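Local coordinates for protein 4-hydroxy-tetrahydrodipicolinate synthase (Aquifex aeolicus, PDB 2EHH) that probably catalyses the condensation of pyruvate with aspartate semialdehyde to 4-hydroxy-tetrahydrodipicolinate, a step of lysine biosynthesis through diaminopimelate, at residues A[83-88]-A[122-127]; A[113-118]-A[147-152]. One frame throughout, in Å; residues are numbered along the deposited sequence.

Helix 111-124 is common to both contacts: its C-terminal end and the turn that follows meet helix 81-93 in interaction 1, and its middle turns meet helix 144-153 in interaction 2. Together they join three neighbouring helices of the outer layer of the TIM barrel, and the two sites touch where the CB of Ala-84 packs on the CE1 of His-117, 4.0 Å apart. Each has mostly buried participants and one exposed residue, a glutamate in 83-88/122-127 and a lysine in 113-118/147-152. The chemistry differs: methyl groups of threonine, valine and isoleucine meet in the first, with the aliphatic part of a glutamate at its edge, while the second adds an aromatic ring overlaid by a lysine chain to its leucine packing.

Interaction 1 of 2, residues A[83-88]-A[122-127]; sequences EAVHLT and AQEVDI
Thr-88 lays its CG2 methyl over the branched end of Val-125, 3.9 Å from the CB of that valine, and the same methyl meets the CG2 of Ile-127 at 3.8 Å. The contact belongs to the outer helical layer of a TIM barrel: 83-88 lies on helix 81-93, while 122-127 closes helix 111-124 and runs on toward strand 129-133. Val-125 is the first residue to leave helical geometry, and Asp-126 centres an inverse gamma turn between the two aliphatic residues that meet Thr-88. The threonine methyl stands anti to the backbone N, which turns it to these partners and places OG1 beside the backbone N (chi1 -59°). From there OG1 donates back to the carbonyl O of Ala-84 at 2.6 Å, tilted 28° from the carbonyl plane, while Thr-88 N binds this oxygen from the opposite face; OG1 is also hydrogen-bonded to Thr-76. Two bonds thus hold the hydroxyl and fix the direction of the methyl. Nearer the surface, Val-85 CG1 rests on the aliphatic root of Glu-124, 3.8 Å from its CB, and the glutamate chain then bends at chi2 (-57°). Asn-156 ties down the turn by donating to the carbonyls of Ala-122 and Val-125. The two methyls of Val-125 lie against two carbonyl oxygens of the facing helix, CG1 3.6 Å from the O of Thr-88 and CG2 3.9 Å from the O of Val-85.

Interaction 2 of 2, residues A[113-118]-A[147-152]; sequences GLYEHF and MFKLAS
Helices 113-118 and 147-152 run nearly parallel, their axes 10.0 Å apart at closest approach and crossing at -24°, with Tyr-115 and Leu-150 nearest in register. The Tyr-115 ring reaches across beneath the Lys-149 chain, which meets it at about a right angle. Lys-149 CE sits over one face, 3.5 Å from the ring centroid and displaced toward the rim, making a CH-pi contact; it lies nearest CZ, while CG and CD pass by CE1. A bend at chi4 (67°) carries NZ further off the centre, to an off-centre cation-pi distance of 4.8 Å. These are neighbouring outer helices of the TIM barrel, following strands 98-102 and 129-133. Deeper in, Leu-150 inserts its two methyls between the aromatic residues of the facing helix: CD2 packs 3.7 Å from Tyr-115 CD1, and CD1 lies 3.6 Å from Phe-118 CB. With Tyr-115 cut back to an alanine, the lysine chain would probably lose the ring face it lies on and be freer to turn, and a gap would open beside Leu-150. On the barrel side Leu-150 touches Ile-157 and Phe-118 touches Val-101, while the CD2 of His-117 sits over the centre of the Phe-118 ring, 3.9 Å above its plane.

Interaction 1 of 2, residues A[83-88]-A[122-127]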
ATOM      1  N   GLU A  83      24.932   9.202  17.621  1.00 21.92           N
ATOM      2  CA  GLU A  83      24.743  10.583  17.207  1.00 22.68           C
ATOM      3  C   GLU A  83      23.527  11.223  17.884  1.00 21.42           C
ATOM      4  O   GLU A  83      23.591  12.365  18.346  1.00 20.24           O
ATOM      5  CB  GLU A  83      24.593  10.625  15.685  1.00 27.35           C
ATOM      6  CG  GLU A  83      24.028  11.912  15.118  1.00 33.56           C
ATOM      7  CD  GLU A  83      23.907  11.865  13.603  1.00 36.92           C
ATOM      8  OE1 GLU A  83      24.913  12.128  12.907  1.00 37.71           O
ATOM      9  OE2 GLU A  83      22.804  11.548  13.108  1.00 40.13           O
ATOM     10  N   ALA A  84      22.420  10.488  17.942  1.00 18.88           N
ATOM     11  CA  ALA A  84      21.209  11.007  18.571  1.00 18.85           C
ATOM     12  C   ALA A  84      21.451  11.278  20.059  1.00 18.57           C
ATOM     13  O   ALA A  84      20.898  12.226  20.619  1.00 20.33           O
ATOM     14  CB  ALA A  84      20.051  10.015  18.397  1.00 16.60           C
ATOM     15  N   VAL A  85      22.262  10.442  20.701  1.00 17.14           N
ATOM     16  CA  VAL A  85      22.556  10.641  22.115  1.00 18.59           C
ATOM     17  C   VAL A  85      23.312  11.955  22.299  1.00 20.45           C
ATOM     18  O   VAL A  85      22.948  12.780  23.139  1.00 19.01           O
ATOM     19  CB  VAL A  85      23.415   9.496  22.693  1.00 18.47           C
ATOM     20  CG1 VAL A  85      23.895   9.858  24.095  1.00 19.39           C
ATOM     21  CG2 VAL A  85      22.599   8.212  22.750  1.00 20.19           C
ATOM     22  N   HIS A  86      24.362  12.150  21.508  1.00 21.68           N
ATOM     23  CA  HIS A  86      25.155  13.368  21.609  1.00 23.69           C
ATOM     24  C   HIS A  86      24.349  14.639  21.381  1.00 21.82           C
ATOM     25  O   HIS A  86      24.454  15.588  22.152  1.00 22.25           O
ATOM     26  CB  HIS A  86      26.337  13.325  20.635  1.00 27.13           C
ATOM     27  CG  HIS A  86      27.495  12.515  21.132  1.00 32.64           C
ATOM     28  ND1 HIS A  86      28.772  12.650  20.625  1.00 35.37           N
ATOM     29  CD2 HIS A  86      27.574  11.563  22.092  1.00 34.58           C
ATOM     30  CE1 HIS A  86      29.585  11.819  21.252  1.00 35.02           C
ATOM     31  NE2 HIS A  86      28.882  11.146  22.149  1.00 36.01           N
ATOM     32  N   LEU A  87      23.536  14.659  20.331  1.00 20.60           N
ATOM     33  CA  LEU A  87      22.733  15.839  20.037  1.00 20.64           C
ATOM     34  C   LEU A  87      21.678  16.076  21.113  1.00 18.73           C
ATOM     35  O   LEU A  87      21.373  17.215  21.456  1.00 18.20           O
ATOM     36  CB  LEU A  87      22.066  15.698  18.665  1.00 22.72           C
ATOM     37  CG  LEU A  87      21.399  16.960  18.113  1.00 24.79           C
ATOM     38  CD1 LEU A  87      22.373  18.132  18.168  1.00 25.55           C
ATOM     39  CD2 LEU A  87      20.946  16.711  16.681  1.00 26.45           C
ATOM     40  N   THR A  88      21.117  14.998  21.649  1.00 18.49           N
ATOM     41  CA  THR A  88      20.108  15.134  22.687  1.00 17.87           C
ATOM     42  C   THR A  88      20.788  15.653  23.959  1.00 18.80           C
ATOM     43  O   THR A  88      20.210  16.444  24.707  1.00 16.30           O
ATOM     44  CB  THR A  88      19.410  13.789  22.958  1.00 17.91           C
ATOM     45  OG1 THR A  88      18.791  13.326  21.749  1.00 16.03           O
ATOM     46  CG2 THR A  88      18.338  13.949  24.020  1.00 16.48           C
ATOM     47  N   ALA A 122      17.138   7.990  26.026  1.00 19.41           N
ATOM     48  CA  ALA A 122      16.409   8.390  27.233  1.00 20.66           C
ATOM     49  C   ALA A 122      17.186   8.178  28.533  1.00 21.79           C
ATOM     50  O   ALA A 122      17.170   9.038  29.419  1.00 21.10           O
ATOM     51  CB  ALA A 122      15.067   7.643  27.306  1.00 21.01           C
ATOM     52  N   GLN A 123      17.853   7.034  28.661  1.00 22.23           N
ATOM     53  CA  GLN A 123      18.612   6.748  29.872  1.00 24.81           C
ATOM     54  C   GLN A 123      19.899   7.560  29.946  1.00 25.20           C
ATOM     55  O   GLN A 123      20.450   7.763  31.026  1.00 25.27           O
ATOM     56  CB  GLN A 123      18.941   5.254  29.963  1.00 26.91           C
ATOM     57  CG  GLN A 123      17.710   4.359  30.044  1.00 29.87           C
ATOM     58  CD  GLN A 123      18.045   2.946  30.467  1.00 31.50           C
ATOM     59  OE1 GLN A 123      18.971   2.330  29.935  1.00 33.43           O
ATOM     60  NE2 GLN A 123      17.288   2.418  31.422  1.00 33.20           N
ATOM     61  N   GLU A 124      20.374   8.029  28.798  1.00 25.66           N
ATOM     62  CA  GLU A 124      21.598   8.820  28.758  1.00 26.63           C
ATOM     63  C   GLU A 124      21.368  10.289  29.079  1.00 25.82           C
ATOM     64  O   GLU A 124      22.179  10.913  29.764  1.00 25.74           O
ATOM     65  CB  GLU A 124      22.259   8.712  27.384  1.00 29.28           C
ATOM     66  CG  GLU A 124      23.259   7.590  27.278  1.00 33.39           C
ATOM     67  CD  GLU A 124      24.346   7.707  28.326  1.00 37.33           C
ATOM     68  OE1 GLU A 124      25.051   8.741  28.341  1.00 39.27           O
ATOM     69  OE2 GLU A 124      24.489   6.769  29.139  1.00 38.83           O
ATOM     70  N   VAL A 125      20.258  10.834  28.591  1.00 23.84           N
ATOM     71  CA  VAL A 125      19.946  12.243  28.795  1.00 23.47           C
ATOM     72  C   VAL A 125      18.654  12.477  29.569  1.00 24.47           C
ATOM     73  O   VAL A 125      17.571  12.065  29.139  1.00 23.60           O
ATOM     74  CB  VAL A 125      19.841  12.971  27.441  1.00 23.10           C
ATOM     75  CG1 VAL A 125      19.844  14.473  27.652  1.00 23.14           C
ATOM     76  CG2 VAL A 125      20.985  12.539  26.538  1.00 23.40           C
ATOM     77  N   ASP A 126      18.778  13.159  30.703  1.00 22.82           N
ATOM     78  CA  ASP A 126      17.635  13.460  31.551  1.00 23.66           C
ATOM     79  C   ASP A 126      16.842  14.659  31.034  1.00 22.83           C
ATOM     80  O   ASP A 126      16.823  15.727  31.651  1.00 23.09           O
ATOM     81  CB  ASP A 126      18.118  13.708  32.987  1.00 27.08           C
ATOM     82  CG  ASP A 126      16.988  14.068  33.929  1.00 30.25           C
ATOM     83  OD1 ASP A 126      15.884  13.507  33.777  1.00 29.56           O
ATOM     84  OD2 ASP A 126      17.209  14.907  34.831  1.00 33.91           O
ATOM     85  N   ILE A 127      16.192  14.481  29.887  1.00 20.71           N
ATOM     86  CA  ILE A 127      15.384  15.539  29.287  1.00 18.65           C
ATOM     87  C   ILE A 127      14.101  14.918  28.743  1.00 18.73           C
ATOM     88  O   ILE A 127      14.113  13.786  28.262  1.00 18.84           O
ATOM     89  CB  ILE A 127      16.138  16.235  28.125  1.00 18.89           C
ATOM     90  CG1 ILE A 127      15.334  17.438  27.620  1.00 18.23           C
ATOM     91  CG2 ILE A 127      16.365  15.252  26.977  1.00 19.33           C
ATOM     92  CD1 ILE A 127      15.998  18.180  26.469  1.00 19.47           C
TER

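Interaction 2 of 2, residues A[113-118]-A[147-152]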
ATOM      1  N   GLY A 113      15.438  -3.066  17.953  1.00 14.26           N
ATOM      2  CA  GLY A 113      16.354  -1.996  17.619  1.00 12.20           C
ATOM      3  C   GLY A 113      15.762  -0.645  17.970  1.00 13.88           C
ATOM      4  O   GLY A 113      16.462   0.228  18.475  1.00 14.16           O
ATOM      5  N   LEU A 114      14.471  -0.463  17.704  1.00 12.90           N
ATOM      6  CA  LEU A 114      13.815   0.800  18.017  1.00 12.02           C
ATOM      7  C   LEU A 114      13.772   0.992  19.529  1.00 13.70           C
ATOM      8  O   LEU A 114      13.944   2.104  20.029  1.00 13.34           O
ATOM      9  CB  LEU A 114      12.393   0.822  17.446  1.00 13.18           C
ATOM     10  CG  LEU A 114      12.297   0.843  15.915  1.00 11.28           C
ATOM     11  CD1 LEU A 114      10.842   0.879  15.475  1.00 11.87           C
ATOM     12  CD2 LEU A 114      13.044   2.077  15.388  1.00 12.93           C
ATOM     13  N   TYR A 115      13.534  -0.096  20.254  1.00 14.40           N
ATOM     14  CA  TYR A 115      13.492  -0.044  21.715  1.00 14.81           C
ATOM     15  C   TYR A 115      14.853   0.392  22.257  1.00 14.85           C
ATOM     16  O   TYR A 115      14.952   1.347  23.032  1.00 13.69           O
ATOM     17  CB  TYR A 115      13.135  -1.423  22.282  1.00 16.89           C
ATOM     18  CG  TYR A 115      13.345  -1.551  23.775  1.00 19.98           C
ATOM     19  CD1 TYR A 115      12.514  -0.892  24.682  1.00 21.28           C
ATOM     20  CD2 TYR A 115      14.383  -2.330  24.282  1.00 21.31           C
ATOM     21  CE1 TYR A 115      12.713  -1.012  26.062  1.00 24.03           C
ATOM     22  CE2 TYR A 115      14.591  -2.457  25.655  1.00 23.73           C
ATOM     23  CZ  TYR A 115      13.754  -1.799  26.539  1.00 24.58           C
ATOM     24  OH  TYR A 115      13.950  -1.946  27.895  1.00 27.37           O
ATOM     25  N   GLU A 116      15.906  -0.301  21.843  1.00 15.69           N
ATOM     26  CA  GLU A 116      17.244   0.042  22.323  1.00 17.35           C
ATOM     27  C   GLU A 116      17.668   1.453  21.928  1.00 16.29           C
ATOM     28  O   GLU A 116      18.391   2.117  22.669  1.00 16.87           O
ATOM     29  CB  GLU A 116      18.266  -0.988  21.833  1.00 18.64           C
ATOM     30  CG  GLU A 116      18.011  -2.374  22.400  1.00 23.00           C
ATOM     31  CD  GLU A 116      19.154  -3.338  22.165  1.00 27.07           C
ATOM     32  OE1 GLU A 116      18.951  -4.554  22.375  1.00 28.02           O
ATOM     33  OE2 GLU A 116      20.254  -2.884  21.782  1.00 27.31           O
ATOM     34  N   HIS A 117      17.206   1.919  20.771  1.00 16.45           N
ATOM     35  CA  HIS A 117      17.533   3.264  20.305  1.00 15.65           C
ATOM     36  C   HIS A 117      16.998   4.315  21.280  1.00 15.72           C
ATOM     37  O   HIS A 117      17.756   5.100  21.857  1.00 16.04           O
ATOM     38  CB  HIS A 117      16.920   3.497  18.918  1.00 15.39           C
ATOM     39  CG  HIS A 117      17.133   4.877  18.376  1.00 16.86           C
ATOM     40  ND1 HIS A 117      18.351   5.314  17.895  1.00 14.83           N
ATOM     41  CD2 HIS A 117      16.275   5.913  18.215  1.00 15.99           C
ATOM     42  CE1 HIS A 117      18.231   6.555  17.459  1.00 15.38           C
ATOM     43  NE2 HIS A 117      16.979   6.943  17.644  1.00 15.25           N
ATOM     44  N   PHE A 118      15.686   4.316  21.464  1.00 13.51           N
ATOM     45  CA  PHE A 118      15.045   5.276  22.347  1.00 15.82           C
ATOM     46  C   PHE A 118      15.433   5.088  23.804  1.00 16.54           C
ATOM     47  O   PHE A 118      15.574   6.062  24.543  1.00 16.27           O
ATOM     48  CB  PHE A 118      13.527   5.199  22.180  1.00 13.24           C
ATOM     49  CG  PHE A 118      13.035   5.808  20.895  1.00 13.88           C
ATOM     50  CD1 PHE A 118      12.921   7.189  20.764  1.00 13.84           C
ATOM     51  CD2 PHE A 118      12.723   5.005  19.803  1.00 13.00           C
ATOM     52  CE1 PHE A 118      12.506   7.768  19.561  1.00 14.24           C
ATOM     53  CE2 PHE A 118      12.306   5.569  18.595  1.00 13.66           C
ATOM     54  CZ  PHE A 118      12.198   6.954  18.475  1.00 14.05           C
ATOM     55  N   MET A 147       6.291   1.183  22.065  1.00 15.20           N
ATOM     56  CA  MET A 147       6.060   2.459  22.733  1.00 15.06           C
ATOM     57  C   MET A 147       5.671   2.218  24.186  1.00 14.99           C
ATOM     58  O   MET A 147       6.128   2.918  25.085  1.00 15.10           O
ATOM     59  CB  MET A 147       4.944   3.238  22.036  1.00 16.63           C
ATOM     60  CG  MET A 147       5.290   3.695  20.626  1.00 17.74           C
ATOM     61  SD  MET A 147       3.901   4.492  19.805  1.00 21.46           S
ATOM     62  CE  MET A 147       3.831   6.037  20.691  1.00 17.00           C
ATOM     63  N   PHE A 148       4.816   1.227  24.404  1.00 16.48           N
ATOM     64  CA  PHE A 148       4.362   0.886  25.746  1.00 17.16           C
ATOM     65  C   PHE A 148       5.546   0.499  26.633  1.00 18.45           C
ATOM     66  O   PHE A 148       5.679   0.973  27.765  1.00 18.77           O
ATOM     67  CB  PHE A 148       3.378  -0.279  25.671  1.00 20.11           C
ATOM     68  CG  PHE A 148       2.913  -0.765  27.009  1.00 21.56           C
ATOM     69  CD1 PHE A 148       2.032  -0.007  27.771  1.00 22.43           C
ATOM     70  CD2 PHE A 148       3.361  -1.983  27.509  1.00 24.16           C
ATOM     71  CE1 PHE A 148       1.599  -0.458  29.018  1.00 24.39           C
ATOM     72  CE2 PHE A 148       2.937  -2.444  28.751  1.00 25.38           C
ATOM     73  CZ  PHE A 148       2.053  -1.678  29.509  1.00 25.01           C
ATOM     74  N   LYS A 149       6.399  -0.373  26.108  1.00 18.09           N
ATOM     75  CA  LYS A 149       7.574  -0.836  26.829  1.00 18.96           C
ATOM     76  C   LYS A 149       8.495   0.342  27.139  1.00 17.97           C
ATOM     77  O   LYS A 149       9.056   0.434  28.230  1.00 18.30           O
ATOM     78  CB  LYS A 149       8.316  -1.881  25.991  1.00 21.00           C
ATOM     79  CG  LYS A 149       9.509  -2.535  26.682  1.00 24.27           C
ATOM     80  CD  LYS A 149      10.155  -3.574  25.770  1.00 27.86           C
ATOM     81  CE  LYS A 149      11.413  -4.174  26.385  1.00 30.09           C
ATOM     82  NZ  LYS A 149      11.137  -5.001  27.589  1.00 31.60           N
ATOM     83  N   LEU A 150       8.639   1.246  26.176  1.00 17.09           N
ATOM     84  CA  LEU A 150       9.495   2.417  26.347  1.00 16.17           C
ATOM     85  C   LEU A 150       8.978   3.410  27.381  1.00 16.73           C
ATOM     86  O   LEU A 150       9.734   3.875  28.239  1.00 16.54           O
ATOM     87  CB  LEU A 150       9.668   3.136  25.012  1.00 14.79           C
ATOM     88  CG  LEU A 150      10.700   2.531  24.061  1.00 15.77           C
ATOM     89  CD1 LEU A 150      10.577   3.161  22.673  1.00 14.10           C
ATOM     90  CD2 LEU A 150      12.097   2.767  24.640  1.00 12.75           C
ATOM     91  N   ALA A 151       7.696   3.744  27.291  1.00 16.01           N
ATOM     92  CA  ALA A 151       7.096   4.698  28.215  1.00 17.67           C
ATOM     93  C   ALA A 151       7.040   4.132  29.632  1.00 19.21           C
ATOM     94  O   ALA A 151       7.070   4.881  30.612  1.00 18.99           O
ATOM     95  CB  ALA A 151       5.696   5.078  27.741  1.00 16.38           C
ATOM     96  N   SER A 152       6.966   2.809  29.733  1.00 21.38           N
ATOM     97  CA  SER A 152       6.907   2.148  31.031  1.00 23.50           C
ATOM     98  C   SER A 152       8.275   2.084  31.710  1.00 23.89           C
ATOM     99  O   SER A 152       8.377   2.246  32.924  1.00 24.61           O
ATOM    100  CB  SER A 152       6.346   0.731  30.881  1.00 25.11           C
ATOM    101  OG  SER A 152       5.000   0.760  30.441  1.00 26.55           O
TER